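Local coordinates for serpin 2 (Anopheles gambiae, PDB 3PZF), which inhibits the clip-domain serine proteases CLIPB9, CLIPB10 and CLIPB4, thereby restraining melanization in the mosquito hemolymph, at residues 161-166 with 334-339; 38-43 with 288-293; 43-48 with 387-392; 110-115 with 175-180. All coordinates share one frame; numbering follows the deposited sequence. Where two conformers were deposited one is given.

Contact 1. Residues 161-166 with 334-339; sequences GRLREI and FQKAGI
Lys336 and Glu165 carry the charged part of this contact. The ammonium NZ donates to the backbone Glu165 O at 2.8 Å, coming in with a C=O...N angle of 158°, and forms a long salt bridge to Glu165 OE1 at 3.5 Å. A water joins Lys336 NZ, Glu165 OE1 and a further group, the backbone Arg164 N: it accepts from both nitrogens and donates a hydrogen bond to the carboxylate. The lysine reaches this far because its chain is fully extended from a CG anti to the backbone N (chi1 -174°). Glu165 starts out pointing away from the strand, and a bend at chi2 brings its carboxylate back. Asp291 of the neighbouring strand makes only a weak, long ion pair with the amine.

The loop 161-166 follows helix 144-158, which in serpins lies across beta-sheet A, and here the loop rests on strand 332-341 of that sheet, just ahead of the hinge region at 344-348.

Hinge residue Glu347 forms a salt bridge with Arg162 NE. The guanidinium lies with one face over Gly338 CA, and in its plane Arg162 NH2 makes a weak hydrogen bond to Ile339 O (3.4 Å).

The carbon contacts centre on the stem of the lysine and spread to the residues on either side. Ile166 slides past it in the opposite direction, pressing CD1 tightly on Lys336 CB at 3.4 Å, and the same methyl touches Phe334 CB at 3.9 Å. Leu163 spreads its two branches along the same face of the strand: CD1 meets Lys336 CG at 3.8 Å, while CD2 sits 3.7 Å from Gly338 N.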
loop_
_atom_site.group_PDB
_atom_site.type_symbol
_atom_site.label_atom_id
_atom_site.label_comp_id
_atom_site.label_asym_id
_atom_site.label_seq_id
_atom_site.Cartn_x
_atom_site.Cartn_y
_atom_site.Cartn_z
ATOM N N GLY A 161 -1.044 4.706 16.995
ATOM C CA GLY A 161 -2.464 4.849 17.258
ATOM C C GLY A 161 -3.318 5.267 16.059
ATOM O O GLY A 161 -4.539 5.468 16.207
ATOM N N ARG A 162 -2.706 5.388 14.880
ATOM C CA ARG A 162 -3.442 5.794 13.684
ATOM C C ARG A 162 -4.453 4.718 13.363
ATOM O O ARG A 162 -5.558 5.012 12.918
ATOM C CB ARG A 162 -2.495 6.006 12.501
ATOM C CG ARG A 162 -3.183 6.403 11.180
ATOM C CD ARG A 162 -4.031 7.671 11.302
ATOM N NE ARG A 162 -4.699 7.969 10.029
ATOM C CZ ARG A 162 -5.814 7.371 9.610
ATOM N NH1 ARG A 162 -6.409 6.458 10.381
ATOM N NH2 ARG A 162 -6.344 7.703 8.439
ATOM N N LEU A 163 -4.054 3.466 13.602
ATOM C CA LEU A 163 -4.925 2.309 13.435
ATOM C C LEU A 163 -4.993 1.606 14.791
ATOM O O LEU A 163 -3.971 1.467 15.466
ATOM C CB LEU A 163 -4.348 1.318 12.407
ATOM C CG LEU A 163 -3.969 1.843 11.016
ATOM C CD1 LEU A 163 -3.359 0.730 10.175
ATOM C CD2 LEU A 163 -5.190 2.477 10.320
ATOM N N ARG A 164 -6.184 1.138 15.158
ATOM C CA ARG A 164 -6.454 0.643 16.504
ATOM C C ARG A 164 -6.833 -0.829 16.532
ATOM O O ARG A 164 -6.765 -1.460 17.574
ATOM C CB ARG A 164 -7.613 1.434 17.117
ATOM C CG ARG A 164 -7.380 2.928 17.254
ATOM C CD ARG A 164 -6.398 3.238 18.372
ATOM N NE ARG A 164 -6.232 4.679 18.558
ATOM C CZ ARG A 164 -5.885 5.252 19.707
ATOM N NH1 ARG A 164 -5.668 4.512 20.789
ATOM N NH2 ARG A 164 -5.762 6.571 19.775
ATOM N N GLU A 165 -7.267 -1.377 15.403
ATOM C CA GLU A 165 -7.666 -2.777 15.387
ATOM C C GLU A 165 -7.724 -3.290 13.974
ATOM O O GLU A 165 -7.897 -2.527 13.017
ATOM C CB GLU A 165 -9.039 -2.978 16.033
ATOM C CG GLU A 165 -10.185 -2.446 15.194
ATOM C CD GLU A 165 -10.336 -0.937 15.313
ATOM O OE1 GLU A 165 -10.658 -0.268 14.299
ATOM O OE2 GLU A 165 -10.141 -0.422 16.437
ATOM N N ILE A 166 -7.606 -4.599 13.849
ATOM C CA ILE A 166 -7.623 -5.205 12.542
ATOM C C ILE A 166 -8.367 -6.537 12.540
ATOM O O ILE A 166 -8.804 -6.992 11.493
ATOM C CB ILE A 166 -6.193 -5.367 12.018
ATOM C CG1 ILE A 166 -6.196 -5.754 10.542
ATOM C CG2 ILE A 166 -5.426 -6.414 12.834
ATOM C CD1 ILE A 166 -4.804 -5.596 9.895
ATOM N N PHE A 334 -3.838 -10.600 6.886
ATOM C CA PHE A 334 -4.590 -9.349 7.026
ATOM C C PHE A 334 -3.671 -8.168 6.740
ATOM O O PHE A 334 -2.508 -8.162 7.156
ATOM C CB PHE A 334 -5.143 -9.202 8.449
ATOM C CG PHE A 334 -6.188 -10.232 8.829
ATOM C CD1 PHE A 334 -7.501 -10.106 8.392
ATOM C CD2 PHE A 334 -5.865 -11.288 9.664
ATOM C CE1 PHE A 334 -8.461 -11.041 8.754
ATOM C CE2 PHE A 334 -6.816 -12.235 10.025
ATOM C CZ PHE A 334 -8.118 -12.101 9.576
ATOM N N GLN A 335 -4.182 -7.154 6.039
ATOM C CA GLN A 335 -3.429 -5.924 5.891
ATOM C C GLN A 335 -4.350 -4.753 6.194
ATOM O O GLN A 335 -5.525 -4.767 5.810
ATOM C CB GLN A 335 -2.896 -5.756 4.453
ATOM C CG GLN A 335 -2.181 -4.433 4.274
ATOM C CD GLN A 335 -1.471 -4.274 2.921
ATOM O OE1 GLN A 335 -0.240 -4.382 2.819
ATOM N NE2 GLN A 335 -2.240 -3.952 1.897
ATOM N N LYS A 336 -3.846 -3.751 6.896
ATOM C CA LYS A 336 -4.647 -2.531 7.087
ATOM C C LYS A 336 -3.757 -1.313 6.898
ATOM O O LYS A 336 -2.569 -1.334 7.222
ATOM C CB LYS A 336 -5.284 -2.491 8.472
ATOM C CG LYS A 336 -6.259 -1.297 8.679
ATOM C CD LYS A 336 -7.153 -1.561 9.958
ATOM C CE LYS A 336 -8.321 -0.565 10.046
ATOM N NZ LYS A 336 -9.307 -0.889 11.178
ATOM N N ALA A 337 -4.344 -0.252 6.346
ATOM C CA ALA A 337 -3.623 0.996 6.070
ATOM C C ALA A 337 -4.559 2.168 6.306
ATOM O O ALA A 337 -5.727 2.079 5.956
ATOM C CB ALA A 337 -3.155 1.021 4.624
ATOM N N GLY A 338 -4.047 3.258 6.868
ATOM C CA GLY A 338 -4.835 4.492 6.945
ATOM C C GLY A 338 -4.176 5.557 6.084
ATOM O O GLY A 338 -2.977 5.526 5.861
ATOM N N ILE A 339 -4.940 6.516 5.596
ATOM C CA ILE A 339 -4.350 7.592 4.783
ATOM C C ILE A 339 -5.176 8.833 5.065
ATOM O O ILE A 339 -6.384 8.749 5.248
ATOM C CB ILE A 339 -4.381 7.269 3.288
ATOM C CG1 ILE A 339 -3.595 8.319 2.456
ATOM C CG2 ILE A 339 -5.831 7.103 2.803
ATOM C CD1 ILE A 339 -2.048 8.341 2.715
HETATM O O HOH W 1 -8.432 1.208 13.308
#

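Contact 2. Residues 38-43 with 288-293; sequences NSNVVL and FKFDFS
Phe290 and Phe292 pack against Asn40, Val41 and Val42 in an apolar contact between two layers of the serpin fold, beta-sheet A and beta-sheet B. Strands 41-43 and 288-293 cross at -66° with their axes 6.0 Å apart, and no direct hydrogen bond joins them. Each ring offers a face to a carbon. Asn40 CB sits over the middle of Phe290, 3.6 Å from the ring centroid, while its OD1 is turned to the backbone N of Glu393 and Asn394. Val41 CG1 lies over Phe292, 4.0 Å from its centroid and nearer the rim, the two side chains running side by side. Val42 bridges the two phenylalanines: its CG1, set between the backbone N and the carbonyl carbon (chi1 63°), touches Phe290 CE1 at 3.6 Å and Phe292 CB at 3.9 Å. A water supplies a polar link, donating to both Val42 O (2.8 Å) and Phe292 O (2.9 Å) and joining the two strands where they cross. Around this crossing, helix 24-35 packs on Val41 through Ile33 and Phe34, His37 meets Phe292 edge-to-face, and Phe290 is flanked by Ile339 of strand 332-341 and Ile392 of strand 386-392.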
loop_
_atom_site.group_PDB
_atom_site.type_symbol
_atom_site.label_atom_id
_atom_site.label_comp_id
_atom_site.label_asym_id
_atom_site.label_seq_id
_atom_site.Cartn_x
_atom_site.Cartn_y
_atom_site.Cartn_z
ATOM N N ASN A 38 -16.548 -0.964 -3.880
ATOM C CA ASN A 38 -17.171 0.262 -4.377
ATOM C C ASN A 38 -17.108 1.385 -3.356
ATOM O O ASN A 38 -18.096 2.073 -3.107
ATOM C CB ASN A 38 -18.653 0.011 -4.708
ATOM C CG ASN A 38 -18.850 -1.003 -5.821
ATOM O OD1 ASN A 38 -18.049 -1.086 -6.755
ATOM N ND2 ASN A 38 -19.928 -1.779 -5.732
ATOM N N SER A 39 -15.946 1.557 -2.763
ATOM C CA SER A 39 -15.762 2.426 -1.612
ATOM C C SER A 39 -14.381 2.988 -1.776
ATOM O O SER A 39 -13.688 2.548 -2.671
ATOM C CB SER A 39 -15.798 1.598 -0.333
ATOM O OG SER A 39 -14.828 0.536 -0.375
ATOM N N ASN A 40 -13.958 3.917 -0.917
ATOM C CA ASN A 40 -12.546 4.298 -0.894
ATOM C C ASN A 40 -11.724 3.072 -0.580
ATOM O O ASN A 40 -12.164 2.192 0.157
ATOM C CB ASN A 40 -12.270 5.380 0.159
ATOM C CG ASN A 40 -13.088 6.617 -0.047
ATOM O OD1 ASN A 40 -13.525 6.899 -1.160
ATOM N ND2 ASN A 40 -13.261 7.396 1.011
ATOM N N VAL A 41 -10.508 2.995 -1.134
ATOM C CA VAL A 41 -9.621 1.879 -0.863
ATOM C C VAL A 41 -8.246 2.463 -0.632
ATOM O O VAL A 41 -7.875 3.419 -1.312
ATOM C CB VAL A 41 -9.540 0.905 -2.053
ATOM C CG1 VAL A 41 -8.450 -0.188 -1.794
ATOM C CG2 VAL A 41 -10.871 0.223 -2.329
ATOM N N VAL A 42 -7.470 1.895 0.300
ATOM C CA VAL A 42 -6.033 2.211 0.351
ATOM C C VAL A 42 -5.311 0.933 0.815
ATOM O O VAL A 42 -5.785 0.213 1.707
ATOM C CB VAL A 42 -5.738 3.421 1.283
ATOM C CG1 VAL A 42 -6.118 3.111 2.724
ATOM C CG2 VAL A 42 -4.280 3.858 1.199
ATOM N N LEU A 43 -4.217 0.607 0.142
ATOM C CA LEU A 43 -3.422 -0.537 0.567
ATOM C C LEU A 43 -1.934 -0.274 0.281
ATOM O O LEU A 43 -1.564 0.774 -0.271
ATOM C CB LEU A 43 -3.904 -1.801 -0.167
ATOM C CG LEU A 43 -3.598 -1.793 -1.672
ATOM C CD1 LEU A 43 -3.219 -3.226 -2.140
ATOM C CD2 LEU A 43 -4.753 -1.253 -2.502
ATOM N N PHE A 288 -9.397 14.035 2.562
ATOM C CA PHE A 288 -9.951 12.757 3.006
ATOM C C PHE A 288 -9.126 12.148 4.107
ATOM O O PHE A 288 -7.912 12.382 4.216
ATOM C CB PHE A 288 -10.136 11.768 1.841
ATOM C CG PHE A 288 -8.876 11.516 1.013
ATOM C CD1 PHE A 288 -8.683 12.152 -0.227
ATOM C CD2 PHE A 288 -7.904 10.629 1.463
ATOM C CE1 PHE A 288 -7.528 11.890 -1.014
ATOM C CE2 PHE A 288 -6.744 10.380 0.700
ATOM C CZ PHE A 288 -6.555 11.020 -0.543
ATOM N N LYS A 289 -9.816 11.384 4.949
ATOM C CA LYS A 289 -9.191 10.614 6.002
ATOM C C LYS A 289 -9.965 9.311 6.158
ATOM O O LYS A 289 -11.154 9.320 6.490
ATOM C CB LYS A 289 -9.242 11.403 7.310
ATOM C CG LYS A 289 -8.717 10.629 8.523
ATOM C CD LYS A 289 -8.729 11.481 9.763
ATOM C CE LYS A 289 -7.994 10.783 10.912
ATOM N NZ LYS A 289 -7.941 11.632 12.143
ATOM N N PHE A 290 -9.303 8.175 5.933
ATOM C CA PHE A 290 -9.997 6.897 6.055
ATOM C C PHE A 290 -8.994 5.764 6.219
ATOM O O PHE A 290 -7.781 5.947 6.096
ATOM C CB PHE A 290 -10.891 6.621 4.821
ATOM C CG PHE A 290 -10.120 6.296 3.531
ATOM C CD1 PHE A 290 -9.907 4.980 3.108
ATOM C CD2 PHE A 290 -9.656 7.327 2.711
ATOM C CE1 PHE A 290 -9.218 4.699 1.916
ATOM C CE2 PHE A 290 -8.953 7.063 1.539
ATOM C CZ PHE A 290 -8.742 5.751 1.123
ATOM N N ASP A 291 -9.515 4.591 6.523
ATOM C CA ASP A 291 -8.667 3.426 6.541
ATOM C C ASP A 291 -9.361 2.275 5.826
ATOM O O ASP A 291 -10.552 2.324 5.508
ATOM C CB ASP A 291 -8.254 3.075 7.965
ATOM C CG ASP A 291 -9.396 2.962 8.885
ATOM O OD1 ASP A 291 -10.235 2.065 8.675
ATOM O OD2 ASP A 291 -9.432 3.754 9.842
ATOM N N PHE A 292 -8.604 1.224 5.574
ATOM C CA PHE A 292 -9.106 0.158 4.731
ATOM C C PHE A 292 -8.371 -1.093 5.187
ATOM O O PHE A 292 -7.144 -1.085 5.305
ATOM C CB PHE A 292 -8.823 0.410 3.241
ATOM C CG PHE A 292 -9.393 -0.658 2.349
ATOM C CD1 PHE A 292 -10.749 -0.676 2.045
ATOM C CD2 PHE A 292 -8.589 -1.694 1.871
ATOM C CE1 PHE A 292 -11.290 -1.680 1.246
ATOM C CE2 PHE A 292 -9.128 -2.706 1.074
ATOM C CZ PHE A 292 -10.485 -2.685 0.759
ATOM N N SER A 293 -9.135 -2.119 5.519
ATOM C CA SER A 293 -8.593 -3.374 6.029
ATOM C C SER A 293 -9.135 -4.495 5.159
ATOM O O SER A 293 -10.283 -4.432 4.717
ATOM C CB SER A 293 -9.049 -3.574 7.475
ATOM O OG SER A 293 -8.333 -4.619 8.094
HETATM O O HOH W 2 -5.140 -1.924 3.422
#

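Contact 3. Residues 43-48 with 387-392; sequences LSPFSV and LFAGKI
Ser44 OG is gripped by three groups. It donates to Leu387 O at 2.7 Å, and it accepts from Ser47 OG (2.8 Å) and, more distantly, from Ser47 N (3.3 Å). Its chi1 of 173° swings OG away from the backbone N, where the hydroxyl can cap the helix that begins at Pro45 and still reach across to the strand. One residue earlier, Leu43 and Ala389 form an antiparallel hydrogen-bonded pair: Leu43 N to Ala389 O and Ala389 N to Leu43 O are both 2.9 Å. Beyond that pair the chain leaves the strand direction and the contact passes to side chains. Pro45 CG packs on Ala389 CB at 3.7 Å, and Phe46 lies alongside Leu387, its CD2 3.9 Å from Leu387 CD2. On the strand side, Leu387 and Phe388 both face Ile378, a classic beta bulge, and Leu387 O is the carbonyl that accepts the serine hydroxyl. All the residues that touch are buried, and the centre of the contact is about 2 Å from the centre of the chain. The arrangement is a short edge strand of serpin beta-sheet B running straight into an N-capped helix, 45-58, whose first turn is tied back to the strand beside it.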
loop_
_atom_site.group_PDB
_atom_site.type_symbol
_atom_site.label_atom_id
_atom_site.label_comp_id
_atom_site.label_asym_id
_atom_site.label_seq_id
_atom_site.Cartn_x
_atom_site.Cartn_y
_atom_site.Cartn_z
ATOM N N LEU A 43 -4.217 0.607 0.142
ATOM C CA LEU A 43 -3.422 -0.537 0.567
ATOM C C LEU A 43 -1.934 -0.274 0.281
ATOM O O LEU A 43 -1.564 0.774 -0.271
ATOM C CB LEU A 43 -3.904 -1.801 -0.167
ATOM C CG LEU A 43 -3.598 -1.793 -1.672
ATOM C CD1 LEU A 43 -3.219 -3.226 -2.140
ATOM C CD2 LEU A 43 -4.753 -1.253 -2.502
ATOM N N SER A 44 -1.078 -1.208 0.673
ATOM C CA SER A 44 0.350 -1.054 0.388
ATOM C C SER A 44 0.815 -2.232 -0.466
ATOM O O SER A 44 1.089 -3.305 0.058
ATOM C CB SER A 44 1.170 -0.970 1.679
ATOM O OG SER A 44 2.569 -0.973 1.368
ATOM N N PRO A 45 0.880 -2.032 -1.795
ATOM C CA PRO A 45 1.220 -3.174 -2.655
ATOM C C PRO A 45 2.626 -3.653 -2.371
ATOM O O PRO A 45 2.859 -4.859 -2.335
ATOM C CB PRO A 45 1.109 -2.615 -4.085
ATOM C CG PRO A 45 0.230 -1.347 -3.938
ATOM C CD PRO A 45 0.493 -0.817 -2.555
ATOM N N PHE A 46 3.553 -2.738 -2.145
ATOM C CA PHE A 46 4.923 -3.176 -1.832
ATOM C C PHE A 46 4.903 -4.083 -0.573
ATOM O O PHE A 46 5.586 -5.112 -0.521
ATOM C CB PHE A 46 5.823 -1.974 -1.590
ATOM C CG PHE A 46 7.163 -2.344 -1.029
ATOM C CD1 PHE A 46 8.075 -3.011 -1.822
ATOM C CD2 PHE A 46 7.506 -2.037 0.285
ATOM C CE1 PHE A 46 9.324 -3.382 -1.314
ATOM C CE2 PHE A 46 8.775 -2.390 0.792
ATOM C CZ PHE A 46 9.662 -3.072 -0.014
ATOM N N SER A 47 4.112 -3.719 0.441
ATOM C CA SER A 47 4.078 -4.526 1.671
ATOM C C SER A 47 3.518 -5.898 1.395
ATOM O O SER A 47 3.918 -6.864 2.019
ATOM C CB SER A 47 3.240 -3.821 2.756
ATOM O OG SER A 47 3.928 -2.652 3.195
ATOM N N VAL A 48 2.585 -6.002 0.461
ATOM C CA VAL A 48 2.064 -7.315 0.100
ATOM C C VAL A 48 3.198 -8.175 -0.441
ATOM O O VAL A 48 3.276 -9.366 -0.134
ATOM C CB VAL A 48 0.912 -7.249 -0.918
ATOM C CG1 VAL A 48 0.444 -8.661 -1.308
ATOM C CG2 VAL A 48 -0.266 -6.476 -0.332
ATOM N N LEU A 387 4.454 2.349 -2.357
ATOM C CA LEU A 387 4.255 2.165 -0.930
ATOM C C LEU A 387 2.781 2.223 -0.521
ATOM O O LEU A 387 2.354 1.495 0.377
ATOM C CB LEU A 387 5.061 3.210 -0.163
ATOM C CG LEU A 387 6.579 3.034 -0.357
ATOM C CD1 LEU A 387 7.278 4.301 0.116
ATOM C CD2 LEU A 387 7.005 1.797 0.462
ATOM N N PHE A 388 2.020 3.115 -1.158
ATOM C CA PHE A 388 0.548 3.188 -0.967
ATOM C C PHE A 388 -0.109 3.211 -2.327
ATOM O O PHE A 388 0.455 3.798 -3.262
ATOM C CB PHE A 388 0.116 4.480 -0.260
ATOM C CG PHE A 388 0.404 4.507 1.217
ATOM C CD1 PHE A 388 -0.630 4.326 2.146
ATOM C CD2 PHE A 388 1.692 4.773 1.682
ATOM C CE1 PHE A 388 -0.371 4.390 3.501
ATOM C CE2 PHE A 388 1.951 4.830 3.052
ATOM C CZ PHE A 388 0.916 4.628 3.959
ATOM N N ALA A 389 -1.289 2.615 -2.445
ATOM C CA ALA A 389 -2.119 2.774 -3.653
ATOM C C ALA A 389 -3.562 2.835 -3.195
ATOM O O ALA A 389 -3.942 2.153 -2.244
ATOM C CB ALA A 389 -1.945 1.610 -4.597
ATOM N N GLY A 390 -4.395 3.634 -3.849
ATOM C CA GLY A 390 -5.779 3.688 -3.378
ATOM C C GLY A 390 -6.648 4.395 -4.379
ATOM O O GLY A 390 -6.172 4.868 -5.437
ATOM N N LYS A 391 -7.938 4.479 -4.058
ATOM C CA LYS A 391 -8.815 5.291 -4.876
ATOM C C LYS A 391 -9.819 5.962 -3.980
ATOM O O LYS A 391 -10.094 5.511 -2.874
ATOM C CB LYS A 391 -9.517 4.439 -5.926
ATOM C CG LYS A 391 -10.353 3.330 -5.325
ATOM C CD LYS A 391 -11.273 2.720 -6.354
ATOM C CE LYS A 391 -12.172 1.673 -5.679
ATOM N NZ LYS A 391 -13.235 1.168 -6.570
ATOM N N ILE A 392 -10.327 7.083 -4.465
ATOM C CA ILE A 392 -11.346 7.835 -3.746
ATOM C C ILE A 392 -12.631 7.704 -4.532
ATOM O O ILE A 392 -12.692 8.100 -5.681
ATOM C CB ILE A 392 -10.932 9.309 -3.665
ATOM C CG1 ILE A 392 -9.678 9.449 -2.796
ATOM C CG2 ILE A 392 -12.064 10.193 -3.112
ATOM C CD1 ILE A 392 -9.843 8.862 -1.366
#

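Contact 4. Residues 110-115 with 175-180; sequences TNFFVD and AVITLV
Phe112 stands on the sheet face it shares with Val114, Ile177 and Leu179. From CB the side chain turns so that CG is anti to the carbonyl carbon (chi1 -69°), which lays the ring beside Leu179, the two pointing the same way. Leu179 CD1 then sits almost exactly over the ring centre, 3.6 Å from the centroid and 1° off the normal, and so is nearly equidistant from all six carbons. Phe112 CD1 also meets Ile177 CG2, 3.8 Å away at the ring edge and in its plane. Farther out, Phe112 CE1 approaches the second branch, Leu179 CD2, at 4.0 Å. Leu179 CD1 has Thr110 CG2 as a further neighbour at 3.8 Å.

The opposite face carries Phe113, which turns its edge to Val180, with CD2 3.7 Å from Val180 CG2.

The backbones join these two layers of side chains into antiparallel sheet. Asn111 with Val180 and Phe113 with Thr178 are hydrogen-bonded pairs, each with two N-H...O bonds, the straightest being Phe113 N to Thr178 O (2.8 Å, 172° at the hydrogen). Phe112 with Leu179 and Val114 with Ile177 are the non-hydrogen-bonded pairs between and beyond them. A last bond, Asp115 N to Val176 O at 2.9 Å, continues the pairing just before the start of strand 177-188.

In beta-sheet A, strand 134-139 lies along the other edge of strand 105-115. Helix 45-58 packs Leu54 on Phe112 and Ile55 on Leu179, while across the sheet helix 144-158 sets Trp154 edge-to-face with Phe113 and Ile151 on Val180.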
loop_
_atom_site.group_PDB
_atom_site.type_symbol
_atom_site.label_atom_id
_atom_site.label_comp_id
_atom_site.label_asym_id
_atom_site.label_seq_id
_atom_site.Cartn_x
_atom_site.Cartn_y
_atom_site.Cartn_z
ATOM N N THR A 110 5.118 -5.823 10.297
ATOM C CA THR A 110 4.654 -7.127 9.857
ATOM C C THR A 110 4.939 -8.136 10.965
ATOM O O THR A 110 6.043 -8.163 11.514
ATOM C CB THR A 110 5.413 -7.578 8.559
ATOM O OG1 THR A 110 5.257 -6.611 7.521
ATOM C CG2 THR A 110 4.912 -8.948 8.056
ATOM N N ASN A 111 3.946 -8.961 11.289
ATOM C CA ASN A 111 4.063 -9.954 12.359
ATOM C C ASN A 111 3.331 -11.243 11.988
ATOM O O ASN A 111 2.171 -11.192 11.580
ATOM C CB ASN A 111 3.433 -9.390 13.652
ATOM C CG ASN A 111 3.942 -10.065 14.923
ATOM O OD1 ASN A 111 4.311 -11.243 14.928
ATOM N ND2 ASN A 111 3.923 -9.315 16.027
ATOM N N PHE A 112 3.986 -12.387 12.159
ATOM C CA PHE A 112 3.276 -13.663 12.207
ATOM C C PHE A 112 2.845 -13.906 13.658
ATOM O O PHE A 112 3.677 -13.896 14.552
ATOM C CB PHE A 112 4.163 -14.836 11.842
ATOM C CG PHE A 112 4.599 -14.888 10.401
ATOM C CD1 PHE A 112 3.947 -15.715 9.496
ATOM C CD2 PHE A 112 5.725 -14.193 9.981
ATOM C CE1 PHE A 112 4.388 -15.789 8.170
ATOM C CE2 PHE A 112 6.178 -14.298 8.673
ATOM C CZ PHE A 112 5.510 -15.103 7.775
ATOM N N PHE A 113 1.557 -14.121 13.882
ATOM C CA PHE A 113 1.048 -14.511 15.204
ATOM C C PHE A 113 0.786 -16.018 15.172
ATOM O O PHE A 113 -0.105 -16.492 14.464
ATOM C CB PHE A 113 -0.222 -13.712 15.528
ATOM C CG PHE A 113 0.021 -12.225 15.707
ATOM C CD1 PHE A 113 0.510 -11.741 16.910
ATOM C CD2 PHE A 113 -0.193 -11.320 14.663
ATOM C CE1 PHE A 113 0.748 -10.402 17.092
ATOM C CE2 PHE A 113 0.044 -9.967 14.842
ATOM C CZ PHE A 113 0.517 -9.505 16.051
ATOM N N VAL A 114 1.572 -16.773 15.942
ATOM C CA VAL A 114 1.685 -18.204 15.756
ATOM C C VAL A 114 1.113 -18.868 16.985
ATOM O O VAL A 114 1.389 -18.419 18.089
ATOM C CB VAL A 114 3.171 -18.604 15.576
ATOM C CG1 VAL A 114 3.306 -20.073 15.366
ATOM C CG2 VAL A 114 3.791 -17.839 14.364
ATOM N N ASP A 115 0.310 -19.916 16.789
ATOM C CA ASP A 115 -0.333 -20.643 17.904
ATOM C C ASP A 115 0.707 -21.264 18.842
ATOM O O ASP A 115 1.839 -21.538 18.427
ATOM C CB ASP A 115 -1.279 -21.733 17.365
ATOM C CG ASP A 115 -2.390 -22.108 18.360
ATOM O OD1 ASP A 115 -2.529 -21.455 19.411
ATOM O OD2 ASP A 115 -3.145 -23.061 18.081
ATOM N N ALA A 175 -7.848 -20.394 13.247
ATOM C CA ALA A 175 -6.510 -19.957 12.848
ATOM C C ALA A 175 -5.421 -20.654 13.649
ATOM O O ALA A 175 -5.610 -21.022 14.812
ATOM C CB ALA A 175 -6.375 -18.447 13.000
ATOM N N VAL A 176 -4.276 -20.811 12.995
ATOM C CA VAL A 176 -3.100 -21.415 13.561
ATOM C C VAL A 176 -1.923 -20.443 13.381
ATOM O O VAL A 176 -1.078 -20.300 14.265
ATOM C CB VAL A 176 -2.808 -22.757 12.858
ATOM C CG1 VAL A 176 -1.435 -23.233 13.172
ATOM C CG2 VAL A 176 -3.845 -23.796 13.268
ATOM N N ILE A 177 -1.878 -19.778 12.230
ATOM C CA ILE A 177 -0.894 -18.732 11.967
ATOM C C ILE A 177 -1.617 -17.605 11.225
ATOM O O ILE A 177 -2.255 -17.851 10.208
ATOM C CB ILE A 177 0.293 -19.241 11.105
ATOM C CG1 ILE A 177 1.128 -20.254 11.890
ATOM C CG2 ILE A 177 1.160 -18.062 10.648
ATOM C CD1 ILE A 177 2.209 -20.890 11.079
ATOM N N THR A 178 -1.547 -16.386 11.755
ATOM C CA THR A 178 -2.141 -15.228 11.099
ATOM C C THR A 178 -1.002 -14.270 10.799
ATOM O O THR A 178 -0.155 -14.021 11.649
ATOM C CB THR A 178 -3.183 -14.529 11.979
ATOM O OG1 THR A 178 -4.211 -15.469 12.350
ATOM C CG2 THR A 178 -3.853 -13.385 11.225
ATOM N N LEU A 179 -0.962 -13.763 9.575
ATOM C CA LEU A 179 0.131 -12.915 9.153
ATOM C C LEU A 179 -0.507 -11.548 9.004
ATOM O O LEU A 179 -1.471 -11.412 8.255
ATOM C CB LEU A 179 0.677 -13.399 7.806
ATOM C CG LEU A 179 1.756 -12.544 7.134
ATOM C CD1 LEU A 179 2.916 -12.240 8.068
ATOM C CD2 LEU A 179 2.284 -13.241 5.864
ATOM N N VAL A 180 0.024 -10.546 9.705
ATOM C CA VAL A 180 -0.618 -9.227 9.775
ATOM C C VAL A 180 0.375 -8.185 9.319
ATOM O O VAL A 180 1.520 -8.217 9.730
ATOM C CB VAL A 180 -1.052 -8.909 11.226
ATOM C CG1 VAL A 180 -1.686 -7.510 11.305
ATOM C CG2 VAL A 180 -2.042 -9.940 11.711
#

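Contacts 1, 2 and 4 all involve beta-sheet A. Strand 332-341 of contact 1 runs between strand 277-295 of contact 2 (Ile339 N to Phe290 O 2.9 Å, probably a hydrogen bond) and strand 177-188 of contact 4 (Phe334 N to Leu179 O 2.9 Å, likewise). The centres of contacts 1 and 2 are about 10 Å apart, those of 1 and 4 about 16 Å. Contact 3 lies on the side of the sheet opposite loop 161-166, about 10 Å from contact 2 between centres, and shares Leu43 with it. Contact 1 is the one tied to the hinge at 344-348, which is required for binding the protease; the inferred reactive bond, Lys359-Phe360, falls in the unmodelled part of the loop that follows.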